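Local coordinates for protein translation elongation factor 1A (Methanosarcina mazei, PDB 3WND) that probably acts as a translation elongation factor related to SelB and EF-Tu, and in its GTP-bound form binds cysteinyl-tRNA(Cys), at residues N23-G28 with N82-A87; A87-P92 with E102-L107; E58-V63 with R173-A178. One frame throughout, in Å; residues are numbered along the deposited sequence. Where two conformers were deposited one is given.

Contact 1 (N23-G28 with N82-A87); sequences NVAIIG and NISDIA
V24 and I86 face each other on one side of a parallel strand pair, with A25 and A87 on the other, so the two faces of the sheet are filled separately. The V24 methyl CG2 slants across the isoleucine and sits 4.0 Å from I86 CB. This branch lies beside its own backbone N because the other methyl, CG1, takes the position anti to it (chi1 180°). Helix 167-187 closes over this pair. On the opposite face the A25 methyl rests on S84, with CB 3.6 Å from OG; that hydroxyl is hydrogen-bonded to A80 O in the preceding helix.

The backbone fixes these positions. N23 O takes two N-H groups, D85 N at 2.8 Å and I86 N at 3.2 Å. One step on, A25 N reaches I86 O at 2.9 Å. At the polar end a water joins N23 ND2, I83 O and D85 OD2, while ND2 also bonds to G252 O and OD2 to N185.

Strands 21-28 and 86-91 are parallel neighbours in the sheet although far apart in the chain, with helix 74-83 leading into the second; such pairing is typical of the parallel core of the P-loop GTPase fold, which EF-Tu-like factors share.

Contact 2 (A87-P92 with E102-L107); sequences AVLCIP and ECIIAL
A87 opens the strand side of a beta-alpha-beta unit, in which strand 86-91 leads through helix 98-109 to strand 115-119 in the manner of a Rossmann-like GTPase domain. The short strand and helix segments run nearly antiparallel, at 162°, with their axes 10.3 Å apart, a spacing that leaves room for a single layer of side chains in contact. The A87 methyl points to the helix and meets one branch of L107, with CB 3.8 Å from CD2. An alanine is short, so it is the leucine that spans most of the distance here.

V88 turns to the other face of the sheet, where V24, I26 and L37 surround it, and C90, two residues on, touches R34 and L37. Between them L89 comes back to the helix side and carries the centre of the contact. The L89 side chain reaches out from the strand because CG stands opposite the backbone N (chi1 169°), and its two methyls part to separate helix residues. L89 also touches I27 of the neighbouring strand. CD1 rests against C103, whose CB is 3.8 Å away.

The other L89 methyl completes the layer: the leucine and I104 cross at about a right angle, with L89 CD2 3.8 Å from I104 CG1, and the same CD2 is 4.4 Å from L107 CD1.

Contact 3 (E58-V63 with R173-A178); sequences EGRNMV and RINEVA
R60 and N175 mark the closest backbone approach, their CA atoms 8.3 Å apart, as the loop leading into strand 61-66 passes beside helix 167-187. Side chains bridge the gap. R60, extended from CG to NE, and N175 slide past each other in opposite directions, their flat groups 53° apart. NH1 of R60 gives a hydrogen bond of 2.8 Å to N175 OD1, received on a lone pair in the amide plane and lying close to the guanidinium plane. A178 CB, 3.6 Å from R60 NE, and, near the rim, N175 O lie over the same face of the guanidinium. R60 NE has a further partner in a salt bridge to E182 OE2. With an alanine in place of R60, E182 would probably lose its salt-bridge mate and N175 OD1 its donor, and the A178 methyl would be uncovered.

M62, two residues on, meets the helix on I174 and N175. Its CE lies 3.8 Å from I174 CG2 and 3.3 Å from N175 OD1, and the bend at chi2 (-144°) carries the methyl there. N175 ND2 is hydrogen-bonded to K171 O, one turn earlier in the helix.

Here the C-terminal helix of the GTPase domain packs on one face of the sheet, beside the start of strand 61-66, a feature of the P-loop GTPase fold.

All three contacts meet in the central sheet, but at different depths. Contact 1 lies within the sheet near the centre of the chain and is made by backbone hydrogen bonds, with side chains filling in on both faces. Contact 2 shares A87 with it and extends strand 86-91 to a helix on one face, by aliphatic packing alone; its touching residues are all buried. Contact 3 lies farther out and is partly buried, and its chemistry is mixed, with charge, amide and methyl groups together. It is tied to contact 1 through strand 61-66, where V63 O meets V24 N at 2.7 Å, a probable hydrogen bond. Contacts 2 and 3 do not touch.

Contact 1 (N23-G28 with N82-A87)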
ATOM      1  N   ASN A  23      -5.046  -8.750   1.292  1.00 14.24           N
ATOM      2  CA  ASN A  23      -4.514  -7.944   0.183  1.00 13.22           C
ATOM      3  C   ASN A  23      -3.036  -7.814   0.451  1.00 16.22           C
ATOM      4  O   ASN A  23      -2.596  -7.331   1.526  1.00 14.06           O
ATOM      5  CB  ASN A  23      -5.189  -6.588   0.181  1.00 15.49           C
ATOM      6  CG  ASN A  23      -6.663  -6.706  -0.076  1.00 18.18           C
ATOM      7  OD1 ASN A  23      -7.088  -7.457  -0.982  1.00 21.82           O
ATOM      8  ND2 ASN A  23      -7.467  -6.081   0.780  1.00 23.27           N
ATOM      9  N   VAL A  24      -2.258  -8.318  -0.514  1.00 13.46           N
ATOM     10  CA  VAL A  24      -0.795  -8.517  -0.328  1.00 14.92           C
ATOM     11  C   VAL A  24      -0.044  -7.727  -1.393  1.00 13.88           C
ATOM     12  O   VAL A  24      -0.401  -7.732  -2.578  1.00 18.69           O
ATOM     13  CB  VAL A  24      -0.489 -10.064  -0.418  1.00 16.08           C
ATOM     14  CG1 VAL A  24       1.021 -10.292  -0.233  1.00 17.83           C
ATOM     15  CG2 VAL A  24      -1.316 -10.873   0.599  1.00 16.28           C
ATOM     16  N   ALA A  25       0.918  -6.940  -0.971  1.00 12.69           N
ATOM     17  CA  ALA A  25       1.832  -6.238  -1.879  1.00 11.77           C
ATOM     18  C   ALA A  25       3.078  -7.020  -2.088  1.00 14.89           C
ATOM     19  O   ALA A  25       3.710  -7.469  -1.143  1.00 14.12           O
ATOM     20  CB  ALA A  25       2.221  -4.919  -1.250  1.00 16.36           C
ATOM     21  N   ILE A  26       3.412  -7.256  -3.344  0.62 14.09           N
ATOM     22  CA  ILE A  26       4.701  -7.970  -3.656  0.62 13.87           C
ATOM     23  C   ILE A  26       5.621  -6.895  -4.212  0.62 15.76           C
ATOM     24  O   ILE A  26       5.326  -6.248  -5.254  0.62 17.59           O
ATOM     25  CB  ILE A  26       4.554  -9.144  -4.707  0.62 14.37           C
ATOM     26  CG1 ILE A  26       3.408 -10.141  -4.369  0.62 16.23           C
ATOM     27  CG2 ILE A  26       5.925  -9.810  -4.912  0.62 17.65           C
ATOM     28  CD1 ILE A  26       3.469 -10.855  -3.050  0.62 17.68           C
ATOM     29  N   ILE A  27       6.722  -6.671  -3.482  1.00 12.77           N
ATOM     30  CA  ILE A  27       7.587  -5.569  -3.778  1.00 11.89           C
ATOM     31  C   ILE A  27       9.052  -5.995  -3.760  1.00 13.57           C
ATOM     32  O   ILE A  27       9.440  -7.079  -3.210  1.00 14.32           O
ATOM     33  CB  ILE A  27       7.365  -4.389  -2.761  1.00 15.12           C
ATOM     34  CG1 ILE A  27       7.813  -4.798  -1.341  1.00 16.06           C
ATOM     35  CG2 ILE A  27       5.873  -3.870  -2.798  1.00 14.61           C
ATOM     36  CD1 ILE A  27       7.960  -3.573  -0.390  1.00 14.59           C
ATOM     37  N   GLY A  28       9.881  -5.124  -4.255  1.00 16.49           N
ATOM     38  CA  GLY A  28      11.323  -5.216  -4.099  1.00 18.37           C
ATOM     39  C   GLY A  28      12.098  -4.724  -5.280  1.00 22.39           C
ATOM     40  O   GLY A  28      11.511  -4.131  -6.231  1.00 22.87           O
ATOM     41  N   ASN A  82      -0.292   1.058   0.279  1.00 13.89           N
ATOM     42  CA  ASN A  82      -1.445   1.623   0.960  1.00 14.46           C
ATOM     43  C   ASN A  82      -2.775   1.002   0.585  1.00 19.24           C
ATOM     44  O   ASN A  82      -3.786   1.405   1.164  1.00 23.72           O
ATOM     45  CB  ASN A  82      -1.475   3.188   0.709  1.00 16.55           C
ATOM     46  CG  ASN A  82      -0.520   3.981   1.723  1.00 24.73           C
ATOM     47  OD1 ASN A  82      -0.091   3.409   2.757  1.00 22.94           O
ATOM     48  ND2 ASN A  82      -0.269   5.310   1.465  1.00 18.45           N
ATOM     49  N   ILE A  83      -2.787   0.024  -0.337  1.00 16.85           N
ATOM     50  CA  ILE A  83      -4.010  -0.808  -0.545  1.00 16.85           C
ATOM     51  C   ILE A  83      -3.889  -2.187   0.025  1.00 17.22           C
ATOM     52  O   ILE A  83      -4.830  -2.940   0.000  1.00 21.19           O
ATOM     53  CB  ILE A  83      -4.415  -0.851  -2.070  1.00 21.78           C
ATOM     54  CG1 ILE A  83      -3.501  -1.712  -2.869  1.00 20.57           C
ATOM     55  CG2 ILE A  83      -4.671   0.561  -2.604  1.00 26.79           C
ATOM     56  CD1 ILE A  83      -3.896  -1.664  -4.389  1.00 22.57           C
ATOM     57  N   SER A  84      -2.693  -2.502   0.541  1.00 15.32           N
ATOM     58  CA  SER A  84      -2.446  -3.828   1.044  1.00 15.52           C
ATOM     59  C   SER A  84      -2.319  -3.875   2.547  1.00 14.95           C
ATOM     60  O   SER A  84      -2.041  -2.847   3.215  1.00 18.74           O
ATOM     61  CB  SER A  84      -1.173  -4.385   0.381  1.00 16.66           C
ATOM     62  OG  SER A  84      -1.349  -4.449  -1.023  1.00 17.59           O
ATOM     63  N   ASP A  85      -2.458  -5.080   3.119  1.00 13.36           N
ATOM     64  CA  ASP A  85      -2.224  -5.228   4.555  1.00 13.72           C
ATOM     65  C   ASP A  85      -0.995  -6.048   4.877  1.00 12.70           C
ATOM     66  O   ASP A  85      -0.572  -6.036   6.038  1.00 14.28           O
ATOM     67  CB  ASP A  85      -3.462  -5.875   5.249  1.00 16.04           C
ATOM     68  CG  ASP A  85      -4.651  -4.872   5.308  1.00 23.35           C
ATOM     69  OD1 ASP A  85      -4.470  -3.680   5.681  1.00 27.74           O
ATOM     70  OD2 ASP A  85      -5.717  -5.300   4.981  1.00 25.12           O
ATOM     71  N   ILE A  86      -0.473  -6.774   3.875  1.00 13.10           N
ATOM     72  CA  ILE A  86       0.694  -7.646   4.095  1.00 13.22           C
ATOM     73  C   ILE A  86       1.687  -7.290   3.000  1.00 13.13           C
ATOM     74  O   ILE A  86       1.258  -7.125   1.862  1.00 14.83           O
ATOM     75  CB  ILE A  86       0.308  -9.131   3.853  1.00 14.92           C
ATOM     76  CG1 ILE A  86      -0.745  -9.580   4.895  1.00 16.39           C
ATOM     77  CG2 ILE A  86       1.559 -10.023   3.982  1.00 16.22           C
ATOM     78  CD1 ILE A  86      -1.360 -10.974   4.643  1.00 18.25           C
ATOM     79  N   ALA A  87       2.982  -7.193   3.377  1.00 11.19           N
ATOM     80  CA  ALA A  87       4.027  -6.878   2.367  1.00 12.34           C
ATOM     81  C   ALA A  87       4.906  -8.071   2.228  1.00 12.36           C
ATOM     82  O   ALA A  87       5.333  -8.616   3.235  1.00 13.59           O
ATOM     83  CB  ALA A  87       4.884  -5.638   2.754  1.00 14.57           C
TER
HETATM   84  O   HOH W   1      -5.627  -8.199   4.138  1.00 27.82           O
HETATM   85  O   HOH W   2      -6.364  -4.081   2.401  1.00 32.26           O

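Contact 2 (A87-P92 with E102-L107)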
ATOM      1  N   ALA A  87       2.982  -7.193   3.377  1.00 11.19           N
ATOM      2  CA  ALA A  87       4.027  -6.878   2.367  1.00 12.34           C
ATOM      3  C   ALA A  87       4.906  -8.071   2.228  1.00 12.36           C
ATOM      4  O   ALA A  87       5.333  -8.616   3.235  1.00 13.59           O
ATOM      5  CB  ALA A  87       4.884  -5.638   2.754  1.00 14.57           C
ATOM      6  N   VAL A  88       5.158  -8.481   0.992  1.00 11.28           N
ATOM      7  CA  VAL A  88       6.188  -9.521   0.756  1.00 11.08           C
ATOM      8  C   VAL A  88       7.335  -8.828   0.018  1.00 12.23           C
ATOM      9  O   VAL A  88       7.147  -8.326  -1.113  1.00 12.24           O
ATOM     10  CB  VAL A  88       5.644 -10.626  -0.152  1.00 10.17           C
ATOM     11  CG1 VAL A  88       6.808 -11.601  -0.527  1.00 13.44           C
ATOM     12  CG2 VAL A  88       4.516 -11.350   0.614  1.00 14.30           C
ATOM     13  N   LEU A  89       8.473  -8.688   0.721  1.00 12.08           N
ATOM     14  CA  LEU A  89       9.665  -7.984   0.180  1.00  9.88           C
ATOM     15  C   LEU A  89      10.558  -9.028  -0.439  1.00 12.14           C
ATOM     16  O   LEU A  89      11.007  -9.951   0.285  1.00 12.29           O
ATOM     17  CB  LEU A  89      10.357  -7.171   1.272  1.00 11.15           C
ATOM     18  CG  LEU A  89      11.718  -6.638   0.908  1.00  9.60           C
ATOM     19  CD1 LEU A  89      11.590  -5.640  -0.314  1.00 11.51           C
ATOM     20  CD2 LEU A  89      12.326  -5.965   2.151  1.00 12.40           C
ATOM     21  N   CYS A  90      10.737  -8.930  -1.729  1.00 10.78           N
ATOM     22  CA  CYS A  90      11.524  -9.972  -2.463  1.00 11.76           C
ATOM     23  C   CYS A  90      12.984  -9.512  -2.521  1.00 11.04           C
ATOM     24  O   CYS A  90      13.277  -8.454  -2.977  1.00 13.44           O
ATOM     25  CB  CYS A  90      10.969 -10.068  -3.891  1.00 11.67           C
ATOM     26  SG  CYS A  90       9.324 -10.731  -3.935  1.00 14.04           S
ATOM     27  N   ILE A  91      13.865 -10.348  -1.967  1.00 11.21           N
ATOM     28  CA  ILE A  91      15.298 -10.048  -2.019  1.00 13.12           C
ATOM     29  C   ILE A  91      15.969 -11.259  -2.698  1.00 12.73           C
ATOM     30  O   ILE A  91      15.999 -12.352  -2.093  1.00 12.65           O
ATOM     31  CB  ILE A  91      15.858  -9.812  -0.597  1.00 12.89           C
ATOM     32  CG1 ILE A  91      15.020  -8.700   0.118  1.00 14.40           C
ATOM     33  CG2 ILE A  91      17.332  -9.478  -0.693  1.00 13.10           C
ATOM     34  CD1 ILE A  91      15.384  -8.402   1.524  1.00 15.57           C
ATOM     35  N   PRO A  92      16.653 -11.026  -3.820  1.00 12.31           N
ATOM     36  CA  PRO A  92      17.360 -12.120  -4.506  1.00 14.06           C
ATOM     37  C   PRO A  92      18.779 -12.348  -3.887  1.00 13.41           C
ATOM     38  O   PRO A  92      19.209 -11.567  -3.044  1.00 12.59           O
ATOM     39  CB  PRO A  92      17.469 -11.574  -5.930  1.00 13.56           C
ATOM     40  CG  PRO A  92      17.708 -10.050  -5.710  1.00 15.49           C
ATOM     41  CD  PRO A  92      16.729  -9.728  -4.583  1.00 12.94           C
ATOM     42  N   GLU A 102      15.943   1.074   0.144  1.00 13.33           N
ATOM     43  CA  GLU A 102      14.858   2.079   0.008  1.00 14.30           C
ATOM     44  C   GLU A 102      13.523   1.457   0.398  1.00 12.80           C
ATOM     45  O   GLU A 102      12.685   2.076   1.112  1.00 13.54           O
ATOM     46  CB  GLU A 102      14.826   2.597  -1.422  1.00 12.80           C
ATOM     47  CG  GLU A 102      13.820   3.762  -1.555  1.00 11.57           C
ATOM     48  CD  GLU A 102      13.852   4.299  -2.963  1.00 13.60           C
ATOM     49  OE1 GLU A 102      13.633   3.529  -3.914  1.00 14.88           O
ATOM     50  OE2 GLU A 102      14.180   5.508  -3.115  1.00 15.49           O
ATOM     51  N   CYS A 103      13.276   0.226  -0.072  1.00 12.37           N
ATOM     52  CA  CYS A 103      11.993  -0.474   0.342  1.00 12.67           C
ATOM     53  C   CYS A 103      11.894  -0.701   1.849  1.00 12.64           C
ATOM     54  O   CYS A 103      10.827  -0.550   2.437  1.00 12.68           O
ATOM     55  CB  CYS A 103      11.899  -1.880  -0.335  1.00 14.34           C
ATOM     56  SG  CYS A 103      11.445  -1.708  -2.086  1.00 16.06           S
ATOM     57  N   ILE A 104      13.016  -1.175   2.472  1.00 12.11           N
ATOM     58  CA  ILE A 104      13.042  -1.322   3.915  1.00 13.49           C
ATOM     59  C   ILE A 104      12.761  -0.012   4.610  1.00 11.65           C
ATOM     60  O   ILE A 104      11.959   0.041   5.515  1.00 11.99           O
ATOM     61  CB  ILE A 104      14.424  -1.873   4.358  1.00 11.51           C
ATOM     62  CG1 ILE A 104      14.500  -3.340   3.877  1.00 14.21           C
ATOM     63  CG2 ILE A 104      14.630  -1.763   5.893  1.00 11.89           C
ATOM     64  CD1 ILE A 104      15.894  -3.949   4.084  1.00 14.06           C
ATOM     65  N   ILE A 105      13.381   1.094   4.147  1.00 10.96           N
ATOM     66  CA  ILE A 105      13.160   2.382   4.750  1.00 14.70           C
ATOM     67  C   ILE A 105      11.691   2.807   4.570  1.00 11.91           C
ATOM     68  O   ILE A 105      11.061   3.304   5.541  1.00 13.70           O
ATOM     69  CB  ILE A 105      14.131   3.399   4.138  1.00 14.09           C
ATOM     70  CG1 ILE A 105      15.508   3.195   4.790  1.00 16.46           C
ATOM     71  CG2 ILE A 105      13.615   4.808   4.447  1.00 13.14           C
ATOM     72  CD1 ILE A 105      16.617   3.841   4.001  1.00 16.21           C
ATOM     73  N   ALA A 106      11.150   2.567   3.392  1.00 13.47           N
ATOM     74  CA  ALA A 106       9.729   2.935   3.158  1.00 13.08           C
ATOM     75  C   ALA A 106       8.788   2.176   4.057  1.00 11.93           C
ATOM     76  O   ALA A 106       7.874   2.772   4.646  1.00 12.23           O
ATOM     77  CB  ALA A 106       9.309   2.715   1.717  1.00 16.03           C
ATOM     78  N   LEU A 107       8.988   0.834   4.157  1.00 11.50           N
ATOM     79  CA  LEU A 107       8.092   0.054   5.006  1.00 10.49           C
ATOM     80  C   LEU A 107       8.180   0.572   6.423  1.00 11.06           C
ATOM     81  O   LEU A 107       7.146   0.624   7.150  1.00 12.07           O
ATOM     82  CB  LEU A 107       8.547  -1.408   4.954  1.00 10.15           C
ATOM     83  CG  LEU A 107       8.240  -2.136   3.612  1.00 11.75           C
ATOM     84  CD1 LEU A 107       9.031  -3.482   3.545  1.00 14.58           C
ATOM     85  CD2 LEU A 107       6.708  -2.372   3.455  1.00 13.34           C
TER

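Contact 3 (E58-V63 with R173-A178)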
ATOM      1  N   GLU A  58      -8.559 -20.296  -3.397  1.00 29.40           N
ATOM      2  CA  GLU A  58      -7.857 -21.078  -2.397  1.00 25.04           C
ATOM      3  C   GLU A  58      -8.299 -20.854  -0.936  1.00 24.82           C
ATOM      4  O   GLU A  58      -7.585 -21.339   0.043  1.00 34.73           O
ATOM      5  CB  GLU A  58      -6.337 -21.003  -2.576  1.00 31.42           C
ATOM      6  CG  GLU A  58      -5.995 -21.361  -4.025  1.00 21.18           C
ATOM      7  CD  GLU A  58      -4.514 -21.372  -4.334  1.00 26.79           C
ATOM      8  OE1 GLU A  58      -3.692 -21.749  -3.453  1.00 34.39           O
ATOM      9  OE2 GLU A  58      -4.189 -21.114  -5.511  1.00 39.39           O
ATOM     10  N   GLY A  59      -9.494 -20.246  -0.756  1.00 28.97           N
ATOM     11  CA  GLY A  59     -10.025 -20.047   0.643  1.00 28.27           C
ATOM     12  C   GLY A  59     -10.268 -18.570   0.927  1.00 36.57           C
ATOM     13  O   GLY A  59     -11.362 -18.160   1.435  1.00 44.51           O
ATOM     14  N   ARG A  60      -9.243 -17.753   0.678  1.00 23.16           N
ATOM     15  CA  ARG A  60      -9.388 -16.261   0.894  1.00 22.45           C
ATOM     16  C   ARG A  60      -9.484 -15.624  -0.383  1.00 26.72           C
ATOM     17  O   ARG A  60      -8.877 -16.091  -1.366  1.00 32.30           O
ATOM     18  CB  ARG A  60      -8.169 -15.699   1.642  1.00 28.86           C
ATOM     19  CG  ARG A  60      -8.043 -16.176   3.045  1.00 26.25           C
ATOM     20  CD  ARG A  60      -6.962 -15.397   3.832  1.00 24.38           C
ATOM     21  NE  ARG A  60      -7.417 -15.465   5.232  1.00 28.34           N
ATOM     22  CZ  ARG A  60      -7.294 -16.544   6.016  1.00 27.50           C
ATOM     23  NH1 ARG A  60      -6.605 -17.618   5.595  1.00 26.34           N
ATOM     24  NH2 ARG A  60      -7.787 -16.503   7.259  1.00 29.09           N
ATOM     25  N   ASN A  61     -10.220 -14.531  -0.431  1.00 19.95           N
ATOM     26  CA  ASN A  61     -10.200 -13.655  -1.556  1.00 22.82           C
ATOM     27  C   ASN A  61      -8.868 -12.958  -1.422  1.00 21.64           C
ATOM     28  O   ASN A  61      -8.673 -12.098  -0.586  1.00 25.89           O
ATOM     29  CB  ASN A  61     -11.375 -12.717  -1.432  1.00 26.02           C
ATOM     30  CG  ASN A  61     -12.699 -13.405  -1.709  1.00 29.29           C
ATOM     31  OD1 ASN A  61     -12.709 -14.489  -2.275  1.00 36.38           O
ATOM     32  ND2 ASN A  61     -13.838 -12.736  -1.355  1.00 56.81           N
ATOM     33  N   MET A  62      -7.873 -13.443  -2.154  1.00 21.39           N
ATOM     34  CA  MET A  62      -6.492 -12.872  -2.059  1.00 21.54           C
ATOM     35  C   MET A  62      -6.283 -12.018  -3.274  1.00 19.31           C
ATOM     36  O   MET A  62      -6.690 -12.396  -4.428  1.00 20.79           O
ATOM     37  CB  MET A  62      -5.439 -13.962  -2.025  1.00 21.93           C
ATOM     38  CG  MET A  62      -5.527 -14.801  -0.825  1.00 27.10           C
ATOM     39  SD  MET A  62      -3.848 -15.212  -0.362  1.00 36.95           S
ATOM     40  CE  MET A  62      -4.191 -15.841   1.295  1.00 44.46           C
ATOM     41  N   VAL A  63      -5.705 -10.848  -3.068  1.00 16.83           N
ATOM     42  CA  VAL A  63      -5.263 -10.025  -4.162  1.00 18.35           C
ATOM     43  C   VAL A  63      -3.783  -9.749  -3.901  1.00 22.13           C
ATOM     44  O   VAL A  63      -3.412  -9.284  -2.794  1.00 23.96           O
ATOM     45  CB  VAL A  63      -6.047  -8.715  -4.270  1.00 19.47           C
ATOM     46  CG1 VAL A  63      -5.513  -7.825  -5.405  1.00 21.47           C
ATOM     47  CG2 VAL A  63      -7.548  -9.069  -4.405  1.00 24.37           C
ATOM     48  N   ARG A 173       2.487 -19.033   5.473  1.00 15.63           N
ATOM     49  CA  ARG A 173       2.720 -17.827   6.311  1.00 18.81           C
ATOM     50  C   ARG A 173       1.772 -16.650   5.928  1.00 19.49           C
ATOM     51  O   ARG A 173       1.311 -15.913   6.786  1.00 17.48           O
ATOM     52  CB  ARG A 173       4.218 -17.421   6.183  1.00 16.82           C
ATOM     53  CG  ARG A 173       4.554 -16.190   7.000  1.00 23.55           C
ATOM     54  CD  ARG A 173       4.152 -16.384   8.450  1.00 25.25           C
ATOM     55  NE  ARG A 173       4.488 -15.235   9.267  1.00 23.50           N
ATOM     56  CZ  ARG A 173       4.028 -15.121  10.511  1.00 33.64           C
ATOM     57  NH1 ARG A 173       3.233 -16.101  10.987  1.00 32.95           N
ATOM     58  NH2 ARG A 173       4.335 -14.049  11.255  1.00 35.18           N
ATOM     59  N   ILE A 174       1.551 -16.433   4.655  1.00 19.38           N
ATOM     60  CA  ILE A 174       0.574 -15.331   4.204  1.00 17.14           C
ATOM     61  C   ILE A 174      -0.785 -15.653   4.847  1.00 19.71           C
ATOM     62  O   ILE A 174      -1.416 -14.784   5.389  1.00 19.21           O
ATOM     63  CB  ILE A 174       0.411 -15.333   2.693  1.00 16.52           C
ATOM     64  CG1 ILE A 174       1.753 -14.778   2.111  1.00 16.87           C
ATOM     65  CG2 ILE A 174      -0.766 -14.451   2.221  1.00 17.30           C
ATOM     66  CD1 ILE A 174       1.806 -14.915   0.611  1.00 17.96           C
ATOM     67  N   ASN A 175      -1.225 -16.915   4.809  1.00 17.99           N
ATOM     68  CA  ASN A 175      -2.544 -17.196   5.427  1.00 21.07           C
ATOM     69  C   ASN A 175      -2.540 -16.996   6.961  1.00 22.21           C
ATOM     70  O   ASN A 175      -3.559 -16.551   7.495  1.00 20.06           O
ATOM     71  CB  ASN A 175      -2.987 -18.643   5.081  1.00 19.94           C
ATOM     72  CG  ASN A 175      -3.681 -18.677   3.683  1.00 27.68           C
ATOM     73  OD1 ASN A 175      -4.850 -18.210   3.514  1.00 30.87           O
ATOM     74  ND2 ASN A 175      -3.009 -19.231   2.693  1.00 22.46           N
ATOM     75  N   GLU A 176      -1.460 -17.388   7.661  1.00 19.75           N
ATOM     76  CA  GLU A 176      -1.355 -17.126   9.098  1.00 21.56           C
ATOM     77  C   GLU A 176      -1.460 -15.617   9.381  1.00 17.82           C
ATOM     78  O   GLU A 176      -2.225 -15.204  10.296  1.00 19.18           O
ATOM     79  CB  GLU A 176      -0.057 -17.679   9.728  1.00 25.04           C
ATOM     80  CG  GLU A 176      -0.015 -19.162   9.799  1.00 34.86           C
ATOM     81  CD  GLU A 176       1.391 -19.628  10.246  1.00 44.12           C
ATOM     82  OE1 GLU A 176       2.327 -18.749  10.410  1.00 35.71           O
ATOM     83  OE2 GLU A 176       1.560 -20.864  10.407  1.00 65.56           O
ATOM     84  N   VAL A 177      -0.705 -14.804   8.658  1.00 16.97           N
ATOM     85  CA  VAL A 177      -0.718 -13.351   8.877  1.00 18.01           C
ATOM     86  C   VAL A 177      -2.098 -12.842   8.506  1.00 19.58           C
ATOM     87  O   VAL A 177      -2.683 -11.942   9.194  1.00 23.01           O
ATOM     88  CB  VAL A 177       0.419 -12.622   8.067  1.00 20.37           C
ATOM     89  CG1 VAL A 177       0.349 -11.148   8.288  1.00 26.04           C
ATOM     90  CG2 VAL A 177       1.845 -13.053   8.504  1.00 24.18           C
ATOM     91  N   ALA A 178      -2.656 -13.373   7.406  1.00 18.92           N
ATOM     92  CA  ALA A 178      -3.982 -12.923   7.017  1.00 18.60           C
ATOM     93  C   ALA A 178      -5.019 -13.108   8.132  1.00 19.10           C
ATOM     94  O   ALA A 178      -5.943 -12.283   8.253  1.00 21.13           O
ATOM     95  CB  ALA A 178      -4.447 -13.578   5.751  1.00 19.01           C
TER